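Local structure of stage II sporulation protein E (SpoIIE) (Moorella thermoacetica, 3ZT9) at residues Ile17-Val25 / Asp184-Ala192; Val89-Ala99 / Ile134-Phe145. The protein is probably a manganese-binding phosphatase of the SpoIIE branch of the PP2C clan, in signalling by a stressosome-type system. One frame throughout, in Å; residues are numbered along the deposited sequence.

How the contacts relate
Both contacts bridge the two antiparallel sheets of the PP2C-like sandwich. Contact 1 faces strand 21-25 with strand 187-192 of the other sheet; contact 2 pairs two strands at the edge of the first sheet and then crosses to the second at F145. Their centres are about 22 Å apart, on opposite sides of the chain's centre, yet strands 187-192 and 144-148 are neighbours, probably joined by a hydrogen bond from F145 N to A192 O (2.9 Å). Contact 1 ends at D185 in the manganese cluster with D38 and D150. The manganese ion of contact 2, held by E141 and R193, lies 29.0 Å from the one D185 binds.

Contact 1: Ile17-Val25 / Asp184-Ala192. With MN (manganese (II) ion), chain C.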
ATOM      1  N   ILE A  17       9.099 -16.856  10.004  1.00 24.10           N
ATOM      2  CA  ILE A  17      10.063 -15.933  10.580  1.00 29.61           C
ATOM      3  C   ILE A  17      10.344 -14.720   9.695  1.00 32.03           C
ATOM      4  O   ILE A  17      11.094 -13.844  10.106  1.00 45.85           O
ATOM      5  CB  ILE A  17      11.416 -16.627  10.906  1.00 28.74           C
ATOM      6  CG1 ILE A  17      11.991 -17.300   9.656  1.00 38.27           C
ATOM      7  CG2 ILE A  17      11.252 -17.626  12.046  1.00 36.41           C
ATOM      8  CD1 ILE A  17      13.460 -17.666   9.815  1.00 52.28           C
ATOM      9  N   ALA A  18       9.765 -14.669   8.494  1.00 21.07           N
ATOM     10  CA  ALA A  18       9.872 -13.494   7.630  1.00 21.57           C
ATOM     11  C   ALA A  18       8.486 -13.155   7.107  1.00 18.41           C
ATOM     12  O   ALA A  18       7.698 -14.048   6.780  1.00 21.21           O
ATOM     13  CB  ALA A  18      10.819 -13.726   6.441  1.00 29.35           C
ATOM     14  N   CYS A  19       8.188 -11.872   7.097  1.00 16.87           N
ATOM     15  CA  CYS A  19       6.897 -11.389   6.618  1.00 18.45           C
ATOM     16  C   CYS A  19       6.879 -11.262   5.109  1.00 20.32           C
ATOM     17  O   CYS A  19       7.697 -10.566   4.528  1.00 14.98           O
ATOM     18  CB  CYS A  19       6.555 -10.038   7.271  1.00 17.46           C
ATOM     19  SG  CYS A  19       4.995  -9.295   6.738  1.00 18.31           S
ATOM     20  N   GLY A  20       5.920 -11.926   4.468  1.00 16.09           N
ATOM     21  CA  GLY A  20       5.832 -11.879   3.014  1.00 14.34           C
ATOM     22  C   GLY A  20       5.224 -10.637   2.401  1.00 15.33           C
ATOM     23  O   GLY A  20       5.135 -10.541   1.188  1.00 19.36           O
ATOM     24  N   ASP A  21       4.801  -9.676   3.225  1.00 13.79           N
ATOM     25  CA  ASP A  21       4.342  -8.383   2.744  1.00 12.21           C
ATOM     26  C   ASP A  21       5.434  -7.321   2.988  1.00 17.10           C
ATOM     27  O   ASP A  21       6.325  -7.509   3.803  1.00 18.60           O
ATOM     28  CB  ASP A  21       3.070  -7.905   3.494  1.00 14.61           C
ATOM     29  CG  ASP A  21       1.844  -8.779   3.286  1.00 21.10           C
ATOM     30  OD1 ASP A  21       1.811  -9.622   2.371  1.00 14.99           O
ATOM     31  OD2 ASP A  21       0.875  -8.558   4.056  1.00 21.06           O
ATOM     32  N   ALA A  22       5.351  -6.189   2.294  1.00 14.71           N
ATOM     33  CA  ALA A  22       6.282  -5.097   2.514  1.00 18.39           C
ATOM     34  C   ALA A  22       5.596  -3.740   2.401  1.00 14.61           C
ATOM     35  O   ALA A  22       4.655  -3.591   1.636  1.00 15.95           O
ATOM     36  CB  ALA A  22       7.437  -5.173   1.515  1.00 20.29           C
ATOM     37  N   CYS A  23       6.114  -2.754   3.139  1.00 16.43           N
ATOM     38  CA  CYS A  23       5.619  -1.366   3.126  1.00 12.26           C
ATOM     39  C   CYS A  23       6.730  -0.375   2.735  1.00 21.56           C
ATOM     40  O   CYS A  23       7.903  -0.582   3.055  1.00 18.56           O
ATOM     41  CB  CYS A  23       5.099  -0.987   4.534  1.00 14.19           C
ATOM     42  SG  CYS A  23       3.639  -1.934   4.979  1.00 20.93           S
ATOM     43  N   LEU A  24       6.342   0.711   2.064  1.00 18.80           N
ATOM     44  CA  LEU A  24       7.247   1.819   1.749  1.00 23.47           C
ATOM     45  C   LEU A  24       6.529   3.127   2.054  1.00 18.65           C
ATOM     46  O   LEU A  24       5.364   3.297   1.703  1.00 14.34           O
ATOM     47  CB  LEU A  24       7.587   1.822   0.260  1.00 29.47           C
ATOM     48  CG  LEU A  24       8.414   3.017  -0.232  1.00 41.45           C
ATOM     49  CD1 LEU A  24       9.825   2.938   0.294  1.00 36.65           C
ATOM     50  CD2 LEU A  24       8.426   3.045  -1.745  1.00 48.10           C
ATOM     51  N   VAL A  25       7.205   4.010   2.762  1.00 16.49           N
ATOM     52  CA  VAL A  25       6.792   5.406   2.895  1.00 15.70           C
ATOM     53  C   VAL A  25       8.005   6.216   2.518  1.00 22.31           C
ATOM     54  O   VAL A  25       9.053   6.093   3.144  1.00 18.89           O
ATOM     55  CB  VAL A  25       6.352   5.775   4.339  1.00 18.94           C
ATOM     56  CG1 VAL A  25       6.053   7.246   4.429  1.00 21.96           C
ATOM     57  CG2 VAL A  25       5.115   4.903   4.704  1.00 28.59           C
ATOM     58  N   ASP A 184      -3.445 -16.338   9.760  1.00 22.42           N
ATOM     59  CA  ASP A 184      -3.009 -17.294   8.749  1.00 21.15           C
ATOM     60  C   ASP A 184      -2.442 -16.646   7.468  1.00 22.72           C
ATOM     61  O   ASP A 184      -2.153 -17.326   6.484  1.00 25.51           O
ATOM     62  CB  ASP A 184      -4.136 -18.313   8.429  1.00 30.59           C
ATOM     63  CG  ASP A 184      -5.312 -17.694   7.687  1.00 34.06           C
ATOM     64  OD1 ASP A 184      -5.378 -16.471   7.552  1.00 27.55           O
ATOM     65  OD2 ASP A 184      -6.202 -18.439   7.233  1.00 35.38           O
ATOM     66  N   ASP A 185      -2.206 -15.346   7.498  1.00 19.14           N
ATOM     67  CA  ASP A 185      -1.560 -14.708   6.368  1.00 15.94           C
ATOM     68  C   ASP A 185      -0.714 -13.600   6.932  1.00 16.93           C
ATOM     69  O   ASP A 185      -0.923 -13.183   8.083  1.00 16.61           O
ATOM     70  CB  ASP A 185      -2.589 -14.140   5.356  1.00 17.84           C
ATOM     71  CG  ASP A 185      -1.947 -13.807   4.000  1.00 17.78           C
ATOM     72  OD1 ASP A 185      -0.811 -14.288   3.750  1.00 19.34           O
ATOM     73  OD2 ASP A 185      -2.543 -13.075   3.181  1.00 17.97           O
ATOM     74  N   ASP A 186       0.235 -13.136   6.138  1.00 15.64           N
ATOM     75  CA  ASP A 186       0.975 -11.912   6.456  1.00 14.45           C
ATOM     76  C   ASP A 186       0.043 -10.721   6.483  1.00 17.34           C
ATOM     77  O   ASP A 186      -0.945 -10.703   5.759  1.00 15.90           O
ATOM     78  CB  ASP A 186       2.025 -11.683   5.391  1.00 17.48           C
ATOM     79  CG  ASP A 186       2.999 -12.848   5.293  1.00 15.05           C
ATOM     80  OD1 ASP A 186       3.671 -13.115   6.278  1.00 16.59           O
ATOM     81  OD2 ASP A 186       3.084 -13.470   4.245  1.00 20.04           O
ATOM     82  N   VAL A 187       0.371  -9.715   7.287  1.00 14.05           N
ATOM     83  CA  VAL A 187      -0.473  -8.514   7.401  1.00 14.26           C
ATOM     84  C   VAL A 187       0.407  -7.296   7.179  1.00 16.55           C
ATOM     85  O   VAL A 187       1.539  -7.238   7.673  1.00 15.06           O
ATOM     86  CB  VAL A 187      -1.166  -8.455   8.773  1.00 18.47           C
ATOM     87  CG1 VAL A 187      -1.804  -7.079   9.024  1.00 17.26           C
ATOM     88  CG2 VAL A 187      -2.218  -9.605   8.902  1.00 20.90           C
ATOM     89  N   ALA A 188      -0.097  -6.302   6.448  1.00 12.56           N
ATOM     90  CA  ALA A 188       0.622  -5.056   6.296  1.00 15.01           C
ATOM     91  C   ALA A 188      -0.407  -3.931   6.233  1.00 13.86           C
ATOM     92  O   ALA A 188      -1.410  -4.050   5.538  1.00 12.09           O
ATOM     93  CB  ALA A 188       1.449  -5.059   4.997  1.00 16.91           C
ATOM     94  N   VAL A 189      -0.145  -2.834   6.929  1.00 11.42           N
ATOM     95  CA  VAL A 189      -1.084  -1.721   6.958  1.00 12.14           C
ATOM     96  C   VAL A 189      -0.322  -0.428   7.017  1.00 15.04           C
ATOM     97  O   VAL A 189       0.614  -0.327   7.812  1.00 14.52           O
ATOM     98  CB  VAL A 189      -1.939  -1.720   8.254  1.00 20.71           C
ATOM     99  CG1 VAL A 189      -3.086  -0.668   8.111  1.00 16.12           C
ATOM    100  CG2 VAL A 189      -2.493  -3.094   8.549  1.00 28.26           C
ATOM    101  N   ILE A 190      -0.772   0.576   6.246  1.00 11.45           N
ATOM    102  CA  ILE A 190      -0.265   1.952   6.374  1.00 10.71           C
ATOM    103  C   ILE A 190      -1.452   2.887   6.609  1.00 13.67           C
ATOM    104  O   ILE A 190      -2.487   2.721   5.976  1.00 12.50           O
ATOM    105  CB  ILE A 190       0.423   2.411   5.063  1.00 13.49           C
ATOM    106  CG1 ILE A 190       1.678   1.558   4.830  1.00 13.35           C
ATOM    107  CG2 ILE A 190       0.816   3.865   5.154  1.00 15.43           C
ATOM    108  CD1 ILE A 190       2.371   1.900   3.471  1.00 15.48           C
ATOM    109  N   VAL A 191      -1.336   3.837   7.537  1.00 11.42           N
ATOM    110  CA  VAL A 191      -2.311   4.926   7.630  1.00 14.58           C
ATOM    111  C   VAL A 191      -1.509   6.219   7.559  1.00 16.03           C
ATOM    112  O   VAL A 191      -0.497   6.303   8.222  1.00 16.03           O
ATOM    113  CB  VAL A 191      -3.055   4.878   8.971  1.00 19.39           C
ATOM    114  CG1 VAL A 191      -3.828   6.185   9.200  1.00 17.99           C
ATOM    115  CG2 VAL A 191      -4.010   3.621   9.023  1.00 18.41           C
ATOM    116  N   ALA A 192      -1.965   7.176   6.755  1.00 12.53           N
ATOM    117  CA  ALA A 192      -1.338   8.503   6.620  1.00 13.09           C
ATOM    118  C   ALA A 192      -2.423   9.557   6.809  1.00 17.46           C
ATOM    119  O   ALA A 192      -3.498   9.445   6.227  1.00 18.21           O
ATOM    120  CB  ALA A 192      -0.708   8.661   5.249  1.00 14.82           C
TER
HETATM  121 MN    MN C1195      -1.779 -11.978   1.444  1.00 18.04          MN
HETATM  122  O   HOH W   1       5.411 -15.228   5.888  1.00 21.42           O
HETATM  123  O   HOH W   2      -0.682 -10.881   2.998  1.00 15.15           O
HETATM  124  O   HOH W   3       2.538 -12.233   1.938  1.00 18.59           O
HETATM  125  O   HOH W   4      -0.271 -13.618   1.305  1.00 19.24           O
HETATM  126  O   HOH W   5      -2.471 -13.359  -0.175  1.00 17.41           O
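D21 reaches from strand 21-25 across to D186 and A188. CB rests 3.6 Å from A188 CB, a spacing that the small alanine permits. With CG beside the backbone N (chi1 -64°), the carboxylate carbon comes 3.6 Å from D186 CB. OD1 accepts from water 3, which also donates to D186 OD2 and so bridges two carboxylates whose planes are 69° apart; water 2, a manganese ligand, lies 2.9 Å from D21 OD1. OD2 is held by S149 OG. The D186 carboxylate reaches the loop before the strand: G20 N donates to D186 OD1 (3.1 Å) from above the carboxylate plane, and R13 N supplies a further bond. Glycine suits position 20, where a CB would run into D186 OD2. Farther along, the polar layer gives way to an apolar one, with C23 SG 3.8 Å from A188 CB and close to I190 CG1. Back at the polar end, D185 OD2 binds manganese at 2.2 Å, with D38 and D150. Two nearly parallel strands from different sheets, 6.7 Å apart, with aspartates at their N-terminal ends beside a manganese cluster, D185 bound directly and D21 through water 2, are typical of the PP2C β-sandwich metal site.

Contact 2: Val89-Ala99 / Ile134-Phe145; sequences VDRRQGLWQAA and IAKGSYQEGDLF. With MN (manganese (II) ion), chain D.
Strands 95-99 and 135-138 form the antiparallel edge of a sheet, in which W96 and G137 are a hydrogen-bonded pair and A98 and A135 the next. W96 N donates to G137 O at 3.0 Å, the return bond runs from G137 N to W96 O, and the pairing is prolonged where Y139 N donates to G94 O (2.9 Å). At chi1 61° the indole CG of W96 stands between its own N and carbonyl carbon, which lays the ring across the neighbouring strand. G137 CA is 3.7 Å from the centroid of the five-membered ring, a CH-pi contact for which glycine is well suited, since a CB here would run into W96 CZ2. F145 puts its edge to the opposite face, T-shaped with centroids 5.6 Å apart and planes at 89°. V89 then sits over two rings, CG2 on a face of F145 (4.0 Å to the centroid) and CG1 on a face of Y139; its branched side chain gives each ring a methyl of its own. Beyond the apolar layer, R91 bends at chi3 so that NE donates to Y139 OH at 3.1 Å, in the guanidinium plane, while NH2 makes a salt bridge to E141 OE1 (2.8 Å) and also reaches E2 O. E141 OE2 binds manganese at 2.1 Å together with the terminal carboxylate of R193. One carboxylate thus divides its oxygens between an arginine and a metal ion, and the two positive partners probably stabilise its charged form and hold it in a fixed orientation.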
ATOM      1  N   VAL A  89       0.978  11.135  -3.194  1.00 15.28           N
ATOM      2  CA  VAL A  89       0.225  12.276  -2.647  1.00 15.17           C
ATOM      3  C   VAL A  89       1.030  13.546  -2.763  1.00 14.81           C
ATOM      4  O   VAL A  89       2.037  13.725  -2.074  1.00 15.89           O
ATOM      5  CB  VAL A  89      -0.087  12.032  -1.168  1.00 18.31           C
ATOM      6  CG1 VAL A  89      -1.060  13.085  -0.655  1.00 22.71           C
ATOM      7  CG2 VAL A  89      -0.639  10.599  -1.010  1.00 16.27           C
ATOM      8  N   ASP A  90       0.613  14.420  -3.662  1.00 17.65           N
ATOM      9  CA  ASP A  90       1.294  15.659  -3.874  1.00 18.20           C
ATOM     10  C   ASP A  90       0.641  16.710  -3.016  1.00 17.36           C
ATOM     11  O   ASP A  90      -0.274  17.360  -3.451  1.00 19.28           O
ATOM     12  CB  ASP A  90       1.132  15.990  -5.352  1.00 27.48           C
ATOM     13  CG  ASP A  90       1.953  17.133  -5.793  1.00 30.16           C
ATOM     14  OD1 ASP A  90       2.377  17.993  -4.985  1.00 20.54           O
ATOM     15  OD2 ASP A  90       2.133  17.179  -7.029  1.00 40.06           O
ATOM     16  N   ARG A  91       1.113  16.883  -1.789  1.00 17.24           N
ATOM     17  CA  ARG A  91       0.395  17.753  -0.866  1.00 19.70           C
ATOM     18  C   ARG A  91       0.495  19.224  -1.255  1.00 26.94           C
ATOM     19  O   ARG A  91      -0.427  19.990  -1.048  1.00 29.39           O
ATOM     20  CB  ARG A  91       0.908  17.491   0.548  1.00 18.75           C
ATOM     21  CG  ARG A  91       0.807  16.026   0.912  1.00 25.10           C
ATOM     22  CD  ARG A  91       1.331  15.782   2.314  1.00 30.72           C
ATOM     23  NE  ARG A  91       0.492  16.441   3.308  1.00 32.16           N
ATOM     24  CZ  ARG A  91       0.921  17.268   4.257  1.00 32.51           C
ATOM     25  NH1 ARG A  91       2.213  17.602   4.376  1.00 27.45           N
ATOM     26  NH2 ARG A  91       0.027  17.768   5.096  1.00 38.27           N
ATOM     27  N   ARG A  92       1.599  19.600  -1.881  1.00 22.07           N
ATOM     28  CA  ARG A  92       1.816  20.985  -2.272  1.00 32.78           C
ATOM     29  C   ARG A  92       0.863  21.396  -3.403  1.00 36.81           C
ATOM     30  O   ARG A  92       0.311  22.502  -3.405  1.00 29.52           O
ATOM     31  CB  ARG A  92       3.270  21.180  -2.680  1.00 41.56           C
ATOM     32  CG  ARG A  92       3.694  20.214  -3.756  1.00 75.83           C
ATOM     33  CD  ARG A  92       4.911  20.658  -4.506  1.00 98.88           C
ATOM     34  NE  ARG A  92       5.120  19.853  -5.707  1.00111.53           N
ATOM     35  CZ  ARG A  92       6.178  19.088  -5.904  1.00119.57           C
ATOM     36  NH1 ARG A  92       7.152  19.039  -5.028  1.00121.32           N
ATOM     37  NH2 ARG A  92       6.257  18.396  -7.015  1.00121.41           N
ATOM     38  N   GLN A  93       0.626  20.499  -4.355  1.00 27.21           N
ATOM     39  CA  GLN A  93      -0.303  20.824  -5.426  1.00 23.91           C
ATOM     40  C   GLN A  93      -1.721  20.357  -5.147  1.00 19.00           C
ATOM     41  O   GLN A  93      -2.622  20.733  -5.881  1.00 20.10           O
ATOM     42  CB  GLN A  93       0.188  20.262  -6.750  1.00 30.52           C
ATOM     43  CG  GLN A  93       1.425  20.952  -7.231  1.00 57.37           C
ATOM     44  CD  GLN A  93       1.736  20.609  -8.648  1.00 75.73           C
ATOM     45  OE1 GLN A  93       1.621  19.459  -9.060  1.00 81.57           O
ATOM     46  NE2 GLN A  93       2.107  21.614  -9.424  1.00 82.94           N
ATOM     47  N   GLY A  94      -1.924  19.594  -4.069  1.00 18.29           N
ATOM     48  CA  GLY A  94      -3.256  19.247  -3.624  1.00 19.54           C
ATOM     49  C   GLY A  94      -3.882  18.141  -4.465  1.00 17.83           C
ATOM     50  O   GLY A  94      -5.081  18.163  -4.775  1.00 15.56           O
ATOM     51  N   LEU A  95      -3.062  17.169  -4.835  1.00 14.39           N
ATOM     52  CA  LEU A  95      -3.486  16.104  -5.749  1.00 14.13           C
ATOM     53  C   LEU A  95      -2.983  14.755  -5.276  1.00 16.69           C
ATOM     54  O   LEU A  95      -1.944  14.667  -4.648  1.00 16.12           O
ATOM     55  CB  LEU A  95      -2.898  16.320  -7.138  1.00 17.73           C
ATOM     56  CG  LEU A  95      -3.192  17.680  -7.799  1.00 20.76           C
ATOM     57  CD1 LEU A  95      -2.295  17.828  -9.049  1.00 23.67           C
ATOM     58  CD2 LEU A  95      -4.660  17.783  -8.131  1.00 20.51           C
ATOM     59  N   TRP A  96      -3.716  13.697  -5.598  1.00 13.66           N
ATOM     60  CA  TRP A  96      -3.206  12.320  -5.404  1.00 14.68           C
ATOM     61  C   TRP A  96      -3.507  11.442  -6.623  1.00 15.41           C
ATOM     62  O   TRP A  96      -4.422  11.716  -7.420  1.00 15.08           O
ATOM     63  CB  TRP A  96      -3.737  11.643  -4.124  1.00 13.88           C
ATOM     64  CG  TRP A  96      -5.226  11.485  -4.063  1.00 13.79           C
ATOM     65  CD1 TRP A  96      -6.112  12.319  -3.390  1.00 15.65           C
ATOM     66  CD2 TRP A  96      -6.026  10.426  -4.626  1.00 16.46           C
ATOM     67  NE1 TRP A  96      -7.395  11.843  -3.525  1.00 15.74           N
ATOM     68  CE2 TRP A  96      -7.378  10.699  -4.291  1.00 18.81           C
ATOM     69  CE3 TRP A  96      -5.739   9.289  -5.393  1.00 12.96           C
ATOM     70  CZ2 TRP A  96      -8.434   9.872  -4.690  1.00 13.26           C
ATOM     71  CZ3 TRP A  96      -6.797   8.472  -5.814  1.00 16.66           C
ATOM     72  CH2 TRP A  96      -8.122   8.761  -5.458  1.00 19.24           C
ATOM     73  N   GLN A  97      -2.667  10.423  -6.812  1.00 13.92           N
ATOM     74  CA  GLN A  97      -2.919   9.407  -7.824  1.00 14.29           C
ATOM     75  C   GLN A  97      -2.719   8.078  -7.132  1.00 19.51           C
ATOM     76  O   GLN A  97      -1.924   7.974  -6.191  1.00 15.47           O
ATOM     77  CB  GLN A  97      -1.886   9.471  -8.959  1.00 18.08           C
ATOM     78  CG  GLN A  97      -1.876  10.674  -9.815  1.00 34.07           C
ATOM     79  CD  GLN A  97      -0.807  10.548 -10.911  1.00 32.11           C
ATOM     80  OE1 GLN A  97      -0.231  11.538 -11.349  1.00 54.41           O
ATOM     81  NE2 GLN A  97      -0.548   9.320 -11.349  1.00 24.82           N
ATOM     82  N   ALA A  98      -3.434   7.040  -7.546  1.00 13.45           N
ATOM     83  CA  ALA A  98      -3.138   5.756  -6.929  1.00 12.79           C
ATOM     84  C   ALA A  98      -3.355   4.667  -7.966  1.00 18.17           C
ATOM     85  O   ALA A  98      -4.203   4.815  -8.845  1.00 17.20           O
ATOM     86  CB  ALA A  98      -4.050   5.507  -5.758  1.00 14.22           C
ATOM     87  N   ALA A  99      -2.634   3.550  -7.847  1.00 15.28           N
ATOM     88  CA  ALA A  99      -2.987   2.378  -8.690  1.00 12.54           C
ATOM     89  C   ALA A  99      -2.683   1.097  -7.932  1.00 13.40           C
ATOM     90  O   ALA A  99      -1.890   1.115  -6.981  1.00 13.69           O
ATOM     91  CB  ALA A  99      -2.201   2.421  -9.991  1.00 14.53           C
ATOM     92  N   ILE A 134      -5.171   4.243 -13.335  1.00 17.21           N
ATOM     93  CA  ILE A 134      -4.753   5.162 -12.275  1.00 15.04           C
ATOM     94  C   ILE A 134      -5.926   5.997 -11.827  1.00 22.90           C
ATOM     95  O   ILE A 134      -6.517   6.747 -12.626  1.00 21.04           O
ATOM     96  CB  ILE A 134      -3.654   6.114 -12.799  1.00 22.22           C
ATOM     97  CG1 ILE A 134      -2.415   5.292 -13.152  1.00 24.42           C
ATOM     98  CG2 ILE A 134      -3.317   7.163 -11.749  1.00 20.09           C
ATOM     99  CD1 ILE A 134      -1.345   6.060 -13.977  1.00 25.67           C
ATOM    100  N   ALA A 135      -6.265   5.864 -10.553  1.00 13.88           N
ATOM    101  CA  ALA A 135      -7.289   6.709  -9.958  1.00 15.32           C
ATOM    102  C   ALA A 135      -6.663   8.038  -9.614  1.00 17.23           C
ATOM    103  O   ALA A 135      -5.515   8.093  -9.221  1.00 14.48           O
ATOM    104  CB  ALA A 135      -7.819   6.045  -8.693  1.00 20.90           C
ATOM    105  N   LYS A 136      -7.430   9.106  -9.703  1.00 14.99           N
ATOM    106  CA  LYS A 136      -6.867  10.419  -9.391  1.00 15.24           C
ATOM    107  C   LYS A 136      -7.833  11.173  -8.540  1.00 19.64           C
ATOM    108  O   LYS A 136      -9.023  11.029  -8.729  1.00 18.70           O
ATOM    109  CB  LYS A 136      -6.703  11.203 -10.687  1.00 20.39           C
ATOM    110  CG  LYS A 136      -5.608  10.610 -11.544  1.00 33.91           C
ATOM    111  CD  LYS A 136      -5.287  11.449 -12.731  1.00 57.15           C
ATOM    112  CE  LYS A 136      -4.161  10.804 -13.511  1.00 83.83           C
ATOM    113  NZ  LYS A 136      -3.871  11.555 -14.752  1.00 98.37           N
ATOM    114  N   GLY A 137      -7.344  12.024  -7.638  1.00 16.12           N
ATOM    115  CA  GLY A 137      -8.263  12.796  -6.814  1.00 15.39           C
ATOM    116  C   GLY A 137      -7.595  14.049  -6.289  1.00 15.36           C
ATOM    117  O   GLY A 137      -6.428  14.320  -6.612  1.00 14.55           O
ATOM    118  N   SER A 138      -8.363  14.836  -5.528  1.00 13.85           N
ATOM    119  CA  SER A 138      -7.867  16.070  -4.924  1.00 15.85           C
ATOM    120  C   SER A 138      -7.538  15.783  -3.480  1.00 16.14           C
ATOM    121  O   SER A 138      -8.312  15.098  -2.793  1.00 17.33           O
ATOM    122  CB  SER A 138      -8.956  17.144  -4.949  1.00 24.68           C
ATOM    123  OG  SER A 138      -9.416  17.341  -6.272  1.00 29.58           O
ATOM    124  N   TYR A 139      -6.385  16.281  -3.035  1.00 16.66           N
ATOM    125  CA  TYR A 139      -5.947  16.115  -1.648  1.00 16.31           C
ATOM    126  C   TYR A 139      -6.056  17.453  -0.908  1.00 15.40           C
ATOM    127  O   TYR A 139      -5.673  18.504  -1.425  1.00 16.31           O
ATOM    128  CB  TYR A 139      -4.478  15.635  -1.583  1.00 12.92           C
ATOM    129  CG  TYR A 139      -3.925  15.732  -0.158  1.00 13.78           C
ATOM    130  CD1 TYR A 139      -4.162  14.706   0.769  1.00 11.93           C
ATOM    131  CD2 TYR A 139      -3.204  16.846   0.248  1.00 14.42           C
ATOM    132  CE1 TYR A 139      -3.699  14.798   2.084  1.00 18.34           C
ATOM    133  CE2 TYR A 139      -2.727  16.943   1.566  1.00 16.69           C
ATOM    134  CZ  TYR A 139      -2.976  15.912   2.459  1.00 20.42           C
ATOM    135  OH  TYR A 139      -2.543  16.007   3.749  1.00 14.86           O
ATOM    136  N   GLN A 140      -6.566  17.437   0.309  1.00 13.36           N
ATOM    137  CA  GLN A 140      -6.377  18.606   1.136  1.00 17.62           C
ATOM    138  C   GLN A 140      -6.019  18.095   2.523  1.00 14.49           C
ATOM    139  O   GLN A 140      -6.395  16.998   2.896  1.00 16.47           O
ATOM    140  CB  GLN A 140      -7.616  19.496   1.128  1.00 29.44           C
ATOM    141  CG  GLN A 140      -8.707  19.104   2.044  1.00 41.93           C
ATOM    142  CD  GLN A 140      -9.802  20.158   2.076  1.00 63.71           C
ATOM    143  OE1 GLN A 140     -10.025  20.806   3.087  1.00 68.05           O
ATOM    144  NE2 GLN A 140     -10.474  20.340   0.954  1.00 64.01           N
ATOM    145  N   GLU A 141      -5.302  18.903   3.280  1.00 16.67           N
ATOM    146  CA  GLU A 141      -4.928  18.505   4.628  1.00 13.03           C
ATOM    147  C   GLU A 141      -6.139  18.011   5.435  1.00 17.79           C
ATOM    148  O   GLU A 141      -7.211  18.625   5.419  1.00 15.76           O
ATOM    149  CB  GLU A 141      -4.269  19.708   5.321  1.00 16.18           C
ATOM    150  CG  GLU A 141      -4.116  19.516   6.816  1.00 29.13           C
ATOM    151  CD  GLU A 141      -3.326  18.282   7.161  1.00 37.58           C
ATOM    152  OE1 GLU A 141      -2.163  18.228   6.720  1.00 28.79           O
ATOM    153  OE2 GLU A 141      -3.871  17.368   7.854  1.00 23.29           O
ATOM    154  N   GLY A 142      -5.933  16.893   6.120  1.00 15.01           N
ATOM    155  CA  GLY A 142      -6.955  16.208   6.888  1.00 17.66           C
ATOM    156  C   GLY A 142      -7.478  14.949   6.211  1.00 18.89           C
ATOM    157  O   GLY A 142      -8.097  14.094   6.859  1.00 15.13           O
ATOM    158  N   ASP A 143      -7.261  14.835   4.902  1.00 12.91           N
ATOM    159  CA  ASP A 143      -7.650  13.612   4.194  1.00 14.55           C
ATOM    160  C   ASP A 143      -6.794  12.450   4.705  1.00 15.10           C
ATOM    161  O   ASP A 143      -5.621  12.642   5.012  1.00 12.30           O
ATOM    162  CB  ASP A 143      -7.422  13.785   2.704  1.00 15.73           C
ATOM    163  CG  ASP A 143      -8.374  14.817   2.074  1.00 15.96           C
ATOM    164  OD1 ASP A 143      -9.301  15.305   2.744  1.00 17.95           O
ATOM    165  OD2 ASP A 143      -8.182  15.140   0.892  1.00 16.33           O
ATOM    166  N   LEU A 144      -7.375  11.259   4.756  1.00 13.28           N
ATOM    167  CA  LEU A 144      -6.741  10.112   5.402  1.00 13.66           C
ATOM    168  C   LEU A 144      -6.537   9.054   4.346  1.00 21.49           C
ATOM    169  O   LEU A 144      -7.377   8.901   3.449  1.00 13.82           O
ATOM    170  CB  LEU A 144      -7.644   9.589   6.496  1.00 15.73           C
ATOM    171  CG  LEU A 144      -8.292  10.668   7.372  1.00 28.33           C
ATOM    172  CD1 LEU A 144      -9.555  10.207   8.058  1.00 35.94           C
ATOM    173  CD2 LEU A 144      -7.276  11.052   8.373  1.00 32.40           C
ATOM    174  N   PHE A 145      -5.421   8.317   4.429  1.00 14.58           N
ATOM    175  CA  PHE A 145      -5.188   7.232   3.479  1.00 15.09           C
ATOM    176  C   PHE A 145      -5.001   5.953   4.282  1.00 20.60           C
ATOM    177  O   PHE A 145      -4.270   5.934   5.269  1.00 16.40           O
ATOM    178  CB  PHE A 145      -3.906   7.504   2.678  1.00 12.65           C
ATOM    179  CG  PHE A 145      -3.991   8.700   1.742  1.00 16.04           C
ATOM    180  CD1 PHE A 145      -3.952  10.005   2.224  1.00 22.34           C
ATOM    181  CD2 PHE A 145      -4.124   8.513   0.385  1.00 15.48           C
ATOM    182  CE1 PHE A 145      -4.061  11.094   1.347  1.00 20.28           C
ATOM    183  CE2 PHE A 145      -4.252   9.577  -0.485  1.00 20.13           C
ATOM    184  CZ  PHE A 145      -4.201  10.881   0.001  1.00 20.21           C
TER
HETATM  185 MN    MN D1196      -3.129  15.971   9.210  0.69 17.60          MN
HETATM  186  O   HOH W   6     -10.180  12.979  -2.854  1.00 16.83           O
HETATM  187  O   HOH W   7      -1.173  16.286   8.222  1.00 28.21           O
HETATM  188  O   HOH W   8      -4.956  15.706  10.352  1.00 19.55           O
HETATM  189  O   HOH W   9      -2.942  17.716  10.593  1.00 26.88           O
HETATM  190  O   HOH W  10      -2.275  14.804  10.969  1.00 34.45           O